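Long-range contact in hydrogen peroxide-inducible genes activator (Corynebacterium glutamicum, PDB 6G1D), which probably senses hydrogen peroxide as a LysR-type transcription factor and controls the genes induced by it: residues A153-P158 with G283-S288. The protein carries 1 engineered substitution. Numbering follows the deposited sequence.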
loop_
_atom_site.group_PDB
_atom_site.type_symbol
_atom_site.label_atom_id
_atom_site.label_comp_id
_atom_site.label_asym_id
_atom_site.label_seq_id
_atom_site.Cartn_x
_atom_site.Cartn_y
_atom_site.Cartn_z
ATOM N N ALA B 153 -12.703 18.727 9.901
ATOM C CA ALA B 153 -12.580 17.351 10.331
ATOM C C ALA B 153 -13.192 17.185 11.716
ATOM O O ALA B 153 -12.893 17.952 12.629
ATOM C CB ALA B 153 -11.129 16.944 10.321
ATOM N N MET B 154 -13.945 16.134 11.870
ATOM C CA MET B 154 -14.525 15.796 13.121
ATOM C C MET B 154 -13.700 14.676 13.744
ATOM O O MET B 154 -13.661 13.628 13.234
ATOM C CB MET B 154 -15.961 15.380 12.907
ATOM C CG MET B 154 -16.725 15.058 14.156
ATOM S SD MET B 154 -18.425 14.575 13.851
ATOM C CE MET B 154 -18.714 13.690 15.290
ATOM N N MET B 155 -13.020 14.940 14.829
ATOM C CA MET B 155 -12.157 13.970 15.478
ATOM C C MET B 155 -12.152 14.192 16.966
ATOM O O MET B 155 -12.680 15.199 17.454
ATOM C CB MET B 155 -10.719 14.113 14.922
ATOM C CG MET B 155 -10.037 15.404 15.306
ATOM S SD MET B 155 -8.525 15.660 14.311
ATOM C CE MET B 155 -9.356 16.494 12.979
ATOM N N ALA B 156 -11.367 13.382 17.673
ATOM C CA ALA B 156 -11.127 13.604 19.098
ATOM C C ALA B 156 -10.127 14.740 19.320
ATOM O O ALA B 156 -9.203 14.944 18.520
ATOM C CB ALA B 156 -10.661 12.339 19.776
ATOM N N LEU B 157 -10.354 15.502 20.383
ATOM C CA LEU B 157 -9.486 16.579 20.768
ATOM C C LEU B 157 -8.644 16.169 21.966
ATOM O O LEU B 157 -9.084 15.331 22.756
ATOM C CB LEU B 157 -10.335 17.786 21.167
ATOM C CG LEU B 157 -11.234 18.372 20.097
ATOM C CD1 LEU B 157 -11.763 19.713 20.626
ATOM C CD2 LEU B 157 -10.533 18.544 18.769
ATOM N N PRO B 158 -7.458 16.789 22.141
ATOM C CA PRO B 158 -6.829 17.781 21.258
ATOM C C PRO B 158 -6.255 17.171 19.958
ATOM O O PRO B 158 -5.813 16.045 19.952
ATOM C CB PRO B 158 -5.720 18.375 22.120
ATOM C CG PRO B 158 -5.397 17.294 23.095
ATOM C CD PRO B 158 -6.674 16.568 23.368
ATOM N N GLY B 283 -14.585 17.064 18.604
ATOM C CA GLY B 283 -14.456 18.457 18.189
ATOM C C GLY B 283 -14.406 18.593 16.680
ATOM O O GLY B 283 -14.178 17.609 15.935
ATOM N N LEU B 284 -14.587 19.825 16.228
ATOM C CA LEU B 284 -14.523 20.149 14.823
ATOM C C LEU B 284 -13.215 20.913 14.602
ATOM O O LEU B 284 -12.958 21.904 15.278
ATOM C CB LEU B 284 -15.748 20.993 14.433
ATOM C CG LEU B 284 -15.970 21.119 12.950
ATOM C CD1 LEU B 284 -16.168 19.759 12.283
ATOM C CD2 LEU B 284 -17.190 22.003 12.669
ATOM N N VAL B 285 -12.389 20.422 13.703
ATOM C CA VAL B 285 -11.058 20.985 13.488
ATOM C C VAL B 285 -11.024 21.604 12.095
ATOM O O VAL B 285 -11.513 20.988 11.134
ATOM C CB VAL B 285 -9.963 19.888 13.647
ATOM C CG1 VAL B 285 -8.570 20.475 13.468
ATOM C CG2 VAL B 285 -10.045 19.256 15.009
ATOM N N TYR B 286 -10.443 22.806 11.994
ATOM C CA TYR B 286 -10.223 23.462 10.703
ATOM C C TYR B 286 -8.982 24.367 10.674
ATOM O O TYR B 286 -8.418 24.685 11.711
ATOM C CB TYR B 286 -11.455 24.260 10.330
ATOM C CG TYR B 286 -11.758 25.451 11.225
ATOM C CD1 TYR B 286 -12.601 25.333 12.312
ATOM C CD2 TYR B 286 -11.254 26.707 10.937
ATOM C CE1 TYR B 286 -12.886 26.410 13.130
ATOM C CE2 TYR B 286 -11.561 27.805 11.715
ATOM C CZ TYR B 286 -12.373 27.656 12.812
ATOM O OH TYR B 286 -12.634 28.761 13.586
ATOM N N ARG B 287 -8.565 24.774 9.476
ATOM C CA ARG B 287 -7.352 25.614 9.306
ATOM C C ARG B 287 -7.581 26.988 9.912
ATOM O O ARG B 287 -8.575 27.629 9.593
ATOM C CB ARG B 287 -7.016 25.812 7.843
ATOM C CG ARG B 287 -6.581 24.555 7.115
ATOM C CD ARG B 287 -6.294 24.859 5.638
ATOM N NE ARG B 287 -7.472 25.262 4.879
ATOM C CZ ARG B 287 -8.457 24.448 4.464
ATOM N NH1 ARG B 287 -8.403 23.119 4.697
ATOM N NH2 ARG B 287 -9.491 24.955 3.789
ATOM N N SER B 288 -6.687 27.443 10.792
ATOM C CA SER B 288 -6.858 28.748 11.441
ATOM C C SER B 288 -6.777 29.930 10.455
ATOM O O SER B 288 -7.257 31.018 10.750
ATOM C CB SER B 288 -5.848 28.911 12.594
ATOM O OG SER B 288 -4.521 28.792 12.111
#
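Ala153 and Val285 exchange two backbone hydrogen bonds, Ala153 N to Val285 O at 2.8 Å and Val285 N to Ala153 O at 2.7 Å, forming one hydrogen-bonded pair of an antiparallel ladder. Two residues along, Met155 and Gly283 repeat the pattern, with Met155 N to Gly283 O at 3.1 Å and Gly283 N to Met155 O at 2.9 Å. At the non-hydrogen-bonded pair between them, Met154 and Leu284 each turn CA-H toward the other strand, Met154 CA to Gly283 O (3.4 Å) and Leu284 CA to Ala153 O.

The ladder belongs to the mixed sheet of the LysR substrate-binding domain, of periplasmic-binding-protein type: strand 152-156 runs parallel to 100-106, and strand 267-287 pairs on its other edge with 164-179.

On the face that carries Ala153, Met155 and Val285, the Met155 chain crosses the valine at about a right angle. Its first torsion (chi1 68°) sets CG between the backbone N and carbonyl carbon, and a bend at chi3 (88°) brings CE onto Val285 CB and CG2; at 3.5 Å, CE to CG2 is tight for two methyls. Leu157 comes in on the same methyl, CD2 to Val285 CG2 at 3.9 Å, while its CG packs 3.7 Å from Gly283 CA: at a glycine the backbone itself becomes the packing surface, here on the side a CB would take.

Helix 138-147 covers the methionine-valine face through Thr138 and Leu142 against Met155 and Leu145 against Val285. Across the sheet, Met154 and Leu284 both meet Leu303 of helix 293-316, and Phe299 also packs on Leu284.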